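PDB 5O5C: putative decarboxylase involved in desferrioxamine biosynthesis from Erwinia amylovora, which probably decarboxylates lysine with the help of pyridoxal 5'-phosphate, an early step in the biosynthesis of the siderophore desferrioxamine. Local coordinates for residues S212-F217 and V236-R241; E240-D245 and T273-I278; M244-L249 and L281-E286. All blocks are in the same frame, centred on the assembly; numbering follows the deposited sequence.

Contact 1: residues S212-F217 and V236-R241; sequences SKLSHF and VDYDER. With PLP (pyridoxal-5'-phosphate), chain H.
Leu214 lies over one face of the Tyr238 ring, the two side chains crossing at about a right angle. Its CD1 methyl makes a CH-pi contact, 4.1 Å from the Tyr238 ring centroid and 17° off the ring normal. Leu214 CG is nearer the rim, 3.8 Å from Tyr238 CD1. The tyrosine is turned to this place by its first torsion, with CG between the backbone N and the carbonyl carbon (chi1 49°). Lys213 comes at the ring edge with CB, then runs on extended past Asp237. Lys213 NZ stays 4.5 Å from Asp237 OD1, too far for a salt bridge. The backbones meet where parallel strands 207-212 and 233-236 end, at the rim of the large mixed sheet of this fold type I enzyme. Lys213 N gives a nearly straight hydrogen bond to Val236 O (3.1 Å, 165°). A type I beta turn from Ser212 to Ser215 then leads the chain toward the cofactor. There the His216 imidazole lies over the pyridine ring of PLP, with His216 CD2 3.2 Å from PLP C4. His216 ND1 is hydrogen-bonded to Ser218 OG, which helps to fix the turn of the imidazole. Thr379 of the second subunit also packs on His216.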
loop_
_atom_site.group_PDB
_atom_site.type_symbol
_atom_site.label_atom_id
_atom_site.label_comp_id
_atom_site.label_asym_id
_atom_site.label_seq_id
_atom_site.Cartn_x
_atom_site.Cartn_y
_atom_site.Cartn_z
ATOM N N SER B 212 7.664 23.239 -7.290
ATOM C CA SER B 212 9.067 23.425 -7.652
ATOM C C SER B 212 9.467 22.413 -8.737
ATOM O O SER B 212 9.034 21.262 -8.729
ATOM C CB SER B 212 9.958 23.248 -6.404
ATOM O OG SER B 212 11.308 23.572 -6.665
ATOM N N LYS B 213 10.283 22.847 -9.685
ATOM C CA LYS B 213 10.943 21.925 -10.622
ATOM C C LYS B 213 11.687 20.772 -9.918
ATOM O O LYS B 213 11.881 19.749 -10.521
ATOM C CB LYS B 213 11.951 22.692 -11.499
ATOM C CG LYS B 213 11.329 23.622 -12.506
ATOM C CD LYS B 213 12.362 24.572 -13.128
ATOM C CE LYS B 213 11.744 25.267 -14.340
ATOM N NZ LYS B 213 12.691 26.128 -15.088
ATOM N N LEU B 214 12.082 20.936 -8.645
ATOM C CA LEU B 214 12.679 19.863 -7.849
ATOM C C LEU B 214 11.739 19.076 -6.956
ATOM O O LEU B 214 12.219 18.354 -6.040
ATOM C CB LEU B 214 13.829 20.427 -7.005
ATOM C CG LEU B 214 14.895 21.226 -7.734
ATOM C CD1 LEU B 214 15.888 21.809 -6.751
ATOM C CD2 LEU B 214 15.666 20.373 -8.709
ATOM N N SER B 215 10.430 19.244 -7.177
ATOM C CA SER B 215 9.338 18.469 -6.578
ATOM C C SER B 215 9.440 17.050 -6.969
ATOM O O SER B 215 9.928 16.736 -8.039
ATOM C CB SER B 215 7.961 18.885 -7.128
ATOM O OG SER B 215 7.727 20.235 -6.898
ATOM N N HIS B 216 8.875 16.184 -6.140
ATOM C CA HIS B 216 8.845 14.762 -6.481
ATOM C C HIS B 216 7.841 14.525 -7.654
ATOM O O HIS B 216 6.819 15.180 -7.718
ATOM C CB HIS B 216 8.465 13.967 -5.248
ATOM C CG HIS B 216 8.588 12.484 -5.446
ATOM N ND1 HIS B 216 7.531 11.701 -5.855
ATOM C CD2 HIS B 216 9.644 11.652 -5.307
ATOM C CE1 HIS B 216 7.945 10.448 -6.010
ATOM N NE2 HIS B 216 9.215 10.391 -5.646
ATOM N N PHE B 217 8.127 13.580 -8.551
ATOM C CA PHE B 217 7.297 13.326 -9.736
ATOM C C PHE B 217 5.889 12.764 -9.453
ATOM O O PHE B 217 5.015 12.889 -10.295
ATOM C CB PHE B 217 7.993 12.427 -10.769
ATOM C CG PHE B 217 7.442 12.596 -12.194
ATOM C CD1 PHE B 217 7.497 13.831 -12.842
ATOM C CD2 PHE B 217 6.851 11.523 -12.888
ATOM C CE1 PHE B 217 6.992 13.990 -14.139
ATOM C CE2 PHE B 217 6.347 11.681 -14.179
ATOM C CZ PHE B 217 6.424 12.917 -14.805
ATOM N N VAL B 236 7.903 25.748 -11.011
ATOM C CA VAL B 236 8.380 27.016 -10.545
ATOM C C VAL B 236 9.879 26.921 -10.283
ATOM O O VAL B 236 10.362 25.975 -9.633
ATOM C CB VAL B 236 7.653 27.381 -9.228
ATOM C CG1 VAL B 236 8.105 28.736 -8.701
ATOM C CG2 VAL B 236 6.128 27.314 -9.435
ATOM N N ASP B 237 10.613 27.929 -10.753
ATOM C CA ASP B 237 12.073 27.914 -10.693
ATOM C C ASP B 237 12.495 27.832 -9.248
ATOM O O ASP B 237 11.744 28.165 -8.347
ATOM C CB ASP B 237 12.656 29.180 -11.359
ATOM C CG ASP B 237 14.129 29.065 -11.679
ATOM O OD1 ASP B 237 14.727 27.970 -11.538
ATOM O OD2 ASP B 237 14.706 30.085 -12.104
ATOM N N TYR B 238 13.683 27.330 -9.033
ATOM C CA TYR B 238 14.276 27.276 -7.704
ATOM C C TYR B 238 15.387 28.320 -7.522
ATOM O O TYR B 238 15.937 28.827 -8.500
ATOM C CB TYR B 238 14.791 25.882 -7.404
ATOM C CG TYR B 238 15.640 25.290 -8.490
ATOM C CD1 TYR B 238 15.052 24.613 -9.537
ATOM C CD2 TYR B 238 17.034 25.424 -8.494
ATOM C CE1 TYR B 238 15.799 24.069 -10.530
ATOM C CE2 TYR B 238 17.791 24.880 -9.508
ATOM C CZ TYR B 238 17.146 24.207 -10.532
ATOM O OH TYR B 238 17.815 23.604 -11.565
ATOM N N ASP B 239 15.653 28.637 -6.256
ATOM C CA ASP B 239 16.796 29.408 -5.740
ATOM C C ASP B 239 18.144 28.880 -6.105
ATOM O O ASP B 239 18.280 27.757 -6.484
ATOM C CB ASP B 239 16.827 29.346 -4.159
ATOM C CG ASP B 239 15.908 30.301 -3.515
ATOM O OD1 ASP B 239 15.294 31.084 -4.250
ATOM O OD2 ASP B 239 15.804 30.271 -2.272
ATOM N N GLU B 240 19.147 29.688 -5.797
ATOM C CA GLU B 240 20.553 29.288 -5.747
ATOM C C GLU B 240 20.867 28.328 -4.582
ATOM O O GLU B 240 21.892 27.677 -4.614
ATOM C CB GLU B 240 21.465 30.523 -5.654
ATOM C CG GLU B 240 21.481 31.469 -6.855
ATOM C CD GLU B 240 20.259 32.368 -7.022
ATOM O OE1 GLU B 240 19.504 32.580 -6.048
ATOM O OE2 GLU B 240 20.056 32.891 -8.156
ATOM N N ARG B 241 20.020 28.279 -3.549
ATOM C CA ARG B 241 19.976 27.144 -2.586
ATOM C C ARG B 241 18.935 26.031 -2.876
ATOM O O ARG B 241 18.538 25.251 -1.969
ATOM C CB ARG B 241 19.806 27.672 -1.166
ATOM C CG ARG B 241 21.020 28.460 -0.706
ATOM C CD ARG B 241 20.726 29.220 0.570
ATOM N NE ARG B 241 20.816 28.307 1.680
ATOM C CZ ARG B 241 20.460 28.554 2.935
ATOM N NH1 ARG B 241 19.912 29.713 3.309
ATOM N NH2 ARG B 241 20.638 27.587 3.841
HETATM N N1 PLP H . 7.685 13.041 -1.846
HETATM C C2 PLP H . 9.006 13.201 -1.628
HETATM C C2A PLP H . 9.553 14.529 -1.195
HETATM C C3 PLP H . 9.898 12.046 -1.805
HETATM O O3 PLP H . 11.253 12.145 -1.598
HETATM C C4 PLP H . 9.246 10.777 -2.210
HETATM C C4A PLP H . 10.043 9.563 -2.490
HETATM C C5 PLP H . 7.798 10.733 -2.419
HETATM C C6 PLP H . 7.088 11.905 -2.244
HETATM C C5A PLP H . 7.137 9.443 -2.848
HETATM O O4P PLP H . 7.210 8.616 -1.675
HETATM P P PLP H . 6.868 7.040 -1.575
HETATM O O1P PLP H . 8.009 6.366 -2.269
HETATM O O2P PLP H . 6.910 6.756 -0.095
HETATM O O3P PLP H . 5.552 6.744 -2.201
#

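Contact 2: residues E240-D245 and T273-I278; sequences ERYRMD and TDFGSI. With PLP (pyridoxal-5'-phosphate), chain H.
The Tyr242 and Phe275 rings stack face to face, with centroids 3.8 Å apart and planes at 12°. Phe275 CE2 sits over the centre of the tyrosine ring. Tyr242 CG lies nearer the rim of the phenylalanine ring, so the stack is slightly offset. Tyr242 CB adds a CH-pi contact over the same face of Phe275. The ring of His428 meets Phe275 edge to face. A second flat pair forms within 240-245, where the guanidinium groups of Arg241 and Arg243 lie one over the other. Both are near the carboxylate of Glu431: Arg243 NH2 makes a salt bridge to its OE1, while Arg241 is a long, weak partner. The shared anion probably offsets the like charges. The extended chain of Arg243 passes Ile278 O, with Arg243 CG 3.1 Å from that oxygen.

Beside the stack, Ser277 OG donates a hydrogen bond of 2.6 Å to Tyr242 O. It approaches from above the carbonyl plane, 54° out of it. The serine torsion places OG between its own backbone N and carbonyl carbon (chi1 58°), which aims it at Tyr242. Ser277 OG is also hydrogen-bonded to Thr272 OG1, so two polar partners grip this buried hydroxyl.

The contact joins the loop before helix 246-258 to the loop after strand 262-269, which reaches the cofactor. Thr273 OG1 is hydrogen-bonded to PLP O3 at 2.7 Å. The stack and the serine bond hold Phe275 and Ser277, close in sequence to Thr273. This is consistent with a second-shell role in placing it.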
loop_
_atom_site.group_PDB
_atom_site.type_symbol
_atom_site.label_atom_id
_atom_site.label_comp_id
_atom_site.label_asym_id
_atom_site.label_seq_id
_atom_site.Cartn_x
_atom_site.Cartn_y
_atom_site.Cartn_z
ATOM N N GLU B 240 19.147 29.688 -5.797
ATOM C CA GLU B 240 20.553 29.288 -5.747
ATOM C C GLU B 240 20.867 28.328 -4.582
ATOM O O GLU B 240 21.892 27.677 -4.614
ATOM C CB GLU B 240 21.465 30.523 -5.654
ATOM C CG GLU B 240 21.481 31.469 -6.855
ATOM C CD GLU B 240 20.259 32.368 -7.022
ATOM O OE1 GLU B 240 19.504 32.580 -6.048
ATOM O OE2 GLU B 240 20.056 32.891 -8.156
ATOM N N ARG B 241 20.020 28.279 -3.549
ATOM C CA ARG B 241 19.976 27.144 -2.586
ATOM C C ARG B 241 18.935 26.031 -2.876
ATOM O O ARG B 241 18.538 25.251 -1.969
ATOM C CB ARG B 241 19.806 27.672 -1.166
ATOM C CG ARG B 241 21.020 28.460 -0.706
ATOM C CD ARG B 241 20.726 29.220 0.570
ATOM N NE ARG B 241 20.816 28.307 1.680
ATOM C CZ ARG B 241 20.460 28.554 2.935
ATOM N NH1 ARG B 241 19.912 29.713 3.309
ATOM N NH2 ARG B 241 20.638 27.587 3.841
ATOM N N TYR B 242 18.493 25.968 -4.136
ATOM C CA TYR B 242 17.597 24.941 -4.626
ATOM C C TYR B 242 16.220 24.839 -3.922
ATOM O O TYR B 242 15.561 23.790 -3.980
ATOM C CB TYR B 242 18.338 23.604 -4.609
ATOM C CG TYR B 242 19.557 23.634 -5.509
ATOM C CD1 TYR B 242 19.422 23.468 -6.899
ATOM C CD2 TYR B 242 20.815 23.916 -4.997
ATOM C CE1 TYR B 242 20.506 23.537 -7.747
ATOM C CE2 TYR B 242 21.930 23.976 -5.842
ATOM C CZ TYR B 242 21.768 23.792 -7.218
ATOM O OH TYR B 242 22.869 23.800 -8.030
ATOM N N ARG B 243 15.843 25.925 -3.253
ATOM C CA ARG B 243 14.516 26.164 -2.710
ATOM C C ARG B 243 13.677 26.880 -3.718
ATOM O O ARG B 243 14.195 27.757 -4.435
ATOM C CB ARG B 243 14.570 27.079 -1.491
ATOM C CG ARG B 243 15.462 26.593 -0.384
ATOM C CD ARG B 243 15.505 27.587 0.766
ATOM N NE ARG B 243 16.424 27.137 1.789
ATOM C CZ ARG B 243 16.963 27.890 2.748
ATOM N NH1 ARG B 243 16.697 29.194 2.856
ATOM N NH2 ARG B 243 17.808 27.336 3.600
ATOM N N MET B 244 12.390 26.529 -3.769
ATOM C CA MET B 244 11.457 27.218 -4.605
ATOM C C MET B 244 11.475 28.746 -4.394
ATOM O O MET B 244 11.374 29.246 -3.291
ATOM C CB MET B 244 10.039 26.695 -4.387
ATOM C CG MET B 244 8.991 27.427 -5.204
ATOM S SD MET B 244 7.341 26.956 -4.723
ATOM C CE MET B 244 6.416 27.977 -5.782
ATOM N N ASP B 245 11.544 29.483 -5.488
ATOM C CA ASP B 245 11.612 30.946 -5.427
ATOM C C ASP B 245 10.235 31.581 -5.426
ATOM O O ASP B 245 9.530 31.516 -6.407
ATOM C CB ASP B 245 12.401 31.432 -6.619
ATOM C CG ASP B 245 12.620 32.935 -6.607
ATOM O OD1 ASP B 245 11.875 33.690 -5.935
ATOM O OD2 ASP B 245 13.539 33.343 -7.306
ATOM N N THR B 273 13.763 15.595 -2.821
ATOM C CA THR B 273 14.375 14.261 -2.894
ATOM C C THR B 273 15.870 14.289 -3.215
ATOM O O THR B 273 16.616 13.564 -2.610
ATOM C CB THR B 273 13.672 13.430 -3.957
ATOM O OG1 THR B 273 12.254 13.489 -3.701
ATOM C CG2 THR B 273 14.170 12.018 -4.026
ATOM N N ASP B 274 16.286 15.106 -4.177
ATOM C CA ASP B 274 17.682 15.202 -4.541
ATOM C C ASP B 274 18.554 16.072 -3.633
ATOM O O ASP B 274 19.622 15.649 -3.295
ATOM C CB ASP B 274 17.828 15.659 -5.985
ATOM C CG ASP B 274 17.431 14.561 -7.019
ATOM O OD1 ASP B 274 17.556 13.383 -6.745
ATOM O OD2 ASP B 274 17.048 14.875 -8.161
ATOM N N PHE B 275 18.115 17.297 -3.327
ATOM C CA PHE B 275 18.900 18.355 -2.639
ATOM C C PHE B 275 18.618 18.438 -1.138
ATOM O O PHE B 275 19.448 18.980 -0.343
ATOM C CB PHE B 275 18.625 19.741 -3.282
ATOM C CG PHE B 275 19.319 19.927 -4.605
ATOM C CD1 PHE B 275 18.712 19.506 -5.807
ATOM C CD2 PHE B 275 20.628 20.422 -4.648
ATOM C CE1 PHE B 275 19.376 19.589 -7.006
ATOM C CE2 PHE B 275 21.296 20.511 -5.852
ATOM C CZ PHE B 275 20.679 20.080 -7.035
ATOM N N GLY B 276 17.490 17.859 -0.713
ATOM C CA GLY B 276 17.090 17.962 0.688
ATOM C C GLY B 276 16.707 19.376 1.077
ATOM O O GLY B 276 16.797 19.760 2.247
ATOM N N SER B 277 16.330 20.160 0.078
ATOM C CA SER B 277 16.128 21.575 0.220
ATOM C C SER B 277 14.679 21.752 0.713
ATOM O O SER B 277 13.816 20.944 0.419
ATOM C CB SER B 277 16.459 22.278 -1.111
ATOM O OG SER B 277 15.671 21.818 -2.250
ATOM N N ILE B 278 14.453 22.812 1.468
ATOM C CA ILE B 278 13.195 23.077 2.141
ATOM C C ILE B 278 12.688 24.342 1.479
ATOM O O ILE B 278 13.356 25.376 1.601
ATOM C CB ILE B 278 13.413 23.277 3.662
ATOM C CG1 ILE B 278 13.728 21.919 4.337
ATOM C CG2 ILE B 278 12.188 23.896 4.320
ATOM C CD1 ILE B 278 14.532 21.991 5.621
HETATM N N1 PLP H . 7.685 13.041 -1.846
HETATM C C2 PLP H . 9.006 13.201 -1.628
HETATM C C2A PLP H . 9.553 14.529 -1.195
HETATM C C3 PLP H . 9.898 12.046 -1.805
HETATM O O3 PLP H . 11.253 12.145 -1.598
HETATM C C4 PLP H . 9.246 10.777 -2.210
HETATM C C4A PLP H . 10.043 9.563 -2.490
HETATM C C5 PLP H . 7.798 10.733 -2.419
HETATM C C6 PLP H . 7.088 11.905 -2.244
HETATM C C5A PLP H . 7.137 9.443 -2.848
HETATM O O4P PLP H . 7.210 8.616 -1.675
HETATM P P PLP H . 6.868 7.040 -1.575
HETATM O O1P PLP H . 8.009 6.366 -2.269
HETATM O O2P PLP H . 6.910 6.756 -0.095
HETATM O O3P PLP H . 5.552 6.744 -2.201
#

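Contact 3: residues M244-L249 and L281-E286; sequences MDVDCL and LGAISE
Ile284 meets three residues of 244-249 and has the largest buried surface of this contact. Its CD1 tip touches the sulfur of Met244, with Ile284 CD1 3.7 Å from Met244 SD. Its CG1 lies alongside the Val246 methyl CG1. The other branch, CG2, faces Leu249 and is 4.3 Å from Leu249 CD2. The first torsion explains this division. CG1 is anti to the carbonyl carbon (chi1 -64°), and CG2 is anti to the backbone N. The two branches therefore serve different partners.

Val246 is the second main residue. Its CA is 6.6 Å from the CA of Ile284, the nearest CA pair across the two segments. Val246 CG1 is 3.7 Å from Ala283 CB. Val246 also packs on Pro280, just before helix 281-290.

Ala283 and Leu249 complete the contact. Leu249 points toward the second helix, and it also packs on Val266 of strand 262-269. Ile284 reaches the same strand through Val266 and Ala268. No hydrogen bond crosses between the segments, and the contact is wholly apolar.

Polar groups secure the start of the first helix instead. Asp245 is its N-cap, and Asp245 OD1 accepts a weak bond of 3.4 Å from Cys248 N. Met244 N is hydrogen-bonded to Asp279 OD1, which links the run-up to one helix with the residues just before the other.

The first turns of helices 246-258 and 281-290 thus meet over the large mixed sheet, with Val236, Val266 and Met295 among the strand residues beneath them. This is the alpha/beta layering of the large domain of fold type I PLP enzymes.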
loop_
_atom_site.group_PDB
_atom_site.type_symbol
_atom_site.label_atom_id
_atom_site.label_comp_id
_atom_site.label_asym_id
_atom_site.label_seq_id
_atom_site.Cartn_x
_atom_site.Cartn_y
_atom_site.Cartn_z
ATOM N N MET B 244 12.390 26.529 -3.769
ATOM C CA MET B 244 11.457 27.218 -4.605
ATOM C C MET B 244 11.475 28.746 -4.394
ATOM O O MET B 244 11.374 29.246 -3.291
ATOM C CB MET B 244 10.039 26.695 -4.387
ATOM C CG MET B 244 8.991 27.427 -5.204
ATOM S SD MET B 244 7.341 26.956 -4.723
ATOM C CE MET B 244 6.416 27.977 -5.782
ATOM N N ASP B 245 11.544 29.483 -5.488
ATOM C CA ASP B 245 11.612 30.946 -5.427
ATOM C C ASP B 245 10.235 31.581 -5.426
ATOM O O ASP B 245 9.530 31.516 -6.407
ATOM C CB ASP B 245 12.401 31.432 -6.619
ATOM C CG ASP B 245 12.620 32.935 -6.607
ATOM O OD1 ASP B 245 11.875 33.690 -5.935
ATOM O OD2 ASP B 245 13.539 33.343 -7.306
ATOM N N VAL B 246 9.874 32.235 -4.341
ATOM C CA VAL B 246 8.513 32.744 -4.159
ATOM C C VAL B 246 8.176 33.903 -5.082
ATOM O O VAL B 246 7.035 34.045 -5.460
ATOM C CB VAL B 246 8.202 33.135 -2.705
ATOM C CG1 VAL B 246 8.572 32.003 -1.766
ATOM C CG2 VAL B 246 8.937 34.412 -2.281
ATOM N N ASP B 247 9.182 34.726 -5.414
ATOM C CA ASP B 247 9.079 35.738 -6.505
ATOM C C ASP B 247 8.669 35.072 -7.805
ATOM O O ASP B 247 7.781 35.596 -8.526
ATOM C CB ASP B 247 10.400 36.508 -6.740
ATOM C CG ASP B 247 10.818 37.388 -5.550
ATOM O OD1 ASP B 247 9.978 37.734 -4.685
ATOM O OD2 ASP B 247 12.011 37.739 -5.490
ATOM N N CYS B 248 9.303 33.931 -8.117
ATOM C CA CYS B 248 8.963 33.221 -9.340
ATOM C C CYS B 248 7.554 32.612 -9.249
ATOM O O CYS B 248 6.900 32.470 -10.270
ATOM C CB CYS B 248 9.968 32.116 -9.665
ATOM S SG CYS B 248 11.658 32.684 -9.971
ATOM N N LEU B 249 7.134 32.184 -8.046
ATOM C CA LEU B 249 5.761 31.646 -7.832
ATOM C C LEU B 249 4.750 32.749 -8.125
ATOM O O LEU B 249 3.781 32.526 -8.864
ATOM C CB LEU B 249 5.557 31.186 -6.405
ATOM C CG LEU B 249 4.167 30.642 -5.981
ATOM C CD1 LEU B 249 3.695 29.509 -6.891
ATOM C CD2 LEU B 249 4.055 30.217 -4.510
ATOM N N LEU B 281 8.202 27.954 3.626
ATOM C CA LEU B 281 6.827 27.555 3.899
ATOM C C LEU B 281 5.948 28.740 4.192
ATOM O O LEU B 281 4.846 28.874 3.612
ATOM C CB LEU B 281 6.802 26.525 5.027
ATOM C CG LEU B 281 7.526 25.206 4.662
ATOM C CD1 LEU B 281 7.432 24.212 5.818
ATOM C CD2 LEU B 281 6.952 24.584 3.396
ATOM N N GLY B 282 6.445 29.607 5.080
ATOM C CA GLY B 282 5.766 30.846 5.433
ATOM C C GLY B 282 5.367 31.709 4.257
ATOM O O GLY B 282 4.218 32.060 4.113
ATOM N N ALA B 283 6.305 32.013 3.377
ATOM C CA ALA B 283 6.005 32.819 2.200
ATOM C C ALA B 283 4.967 32.162 1.251
ATOM O O ALA B 283 4.005 32.788 0.817
ATOM C CB ALA B 283 7.266 33.117 1.479
ATOM N N ILE B 284 5.149 30.875 0.975
ATOM C CA ILE B 284 4.200 30.147 0.162
ATOM C C ILE B 284 2.781 30.188 0.730
ATOM O O ILE B 284 1.842 30.260 -0.021
ATOM C CB ILE B 284 4.675 28.706 -0.119
ATOM C CG1 ILE B 284 5.951 28.759 -0.954
ATOM C CG2 ILE B 284 3.631 27.951 -0.902
ATOM C CD1 ILE B 284 6.704 27.465 -1.097
ATOM N N SER B 285 2.652 30.091 2.043
ATOM C CA SER B 285 1.364 30.033 2.726
ATOM C C SER B 285 0.625 31.390 2.672
ATOM O O SER B 285 -0.588 31.412 2.623
ATOM C CB SER B 285 1.581 29.609 4.179
ATOM O OG SER B 285 0.392 29.708 4.938
ATOM N N GLU B 286 1.373 32.502 2.700
ATOM C CA GLU B 286 0.813 33.862 2.483
ATOM C C GLU B 286 0.293 34.030 1.015
ATOM O O GLU B 286 -0.834 34.495 0.765
ATOM C CB GLU B 286 1.843 34.964 2.813
ATOM C CG GLU B 286 2.901 34.600 3.864
ATOM C CD GLU B 286 3.596 35.791 4.509
ATOM O OE1 GLU B 286 3.668 36.872 3.866
ATOM O OE2 GLU B 286 4.091 35.631 5.650
#

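Overall arrangement
Contacts 1 and 2 are close neighbours, their centres about 6 Å apart, and both reach the same PLP, through His216 and Thr273. They share Glu240 and Arg241. Leu214 joins them, since Leu214 CD1 lies 3.4 Å from Tyr242 O. The rings of Tyr238 and Tyr242 also meet, their planes at about 25°. Contact 3 starts from Met244 and Asp245, which it shares with contact 2. Its centre is about 12 Å from that of contact 1 and about 13 Å from that of contact 2. The nearest atoms of the Met244 side chain and this PLP are about 13 Å apart. Val236 bridges contacts 1 and 3, with Val236 CG1 3.5 Å from Met244 CE.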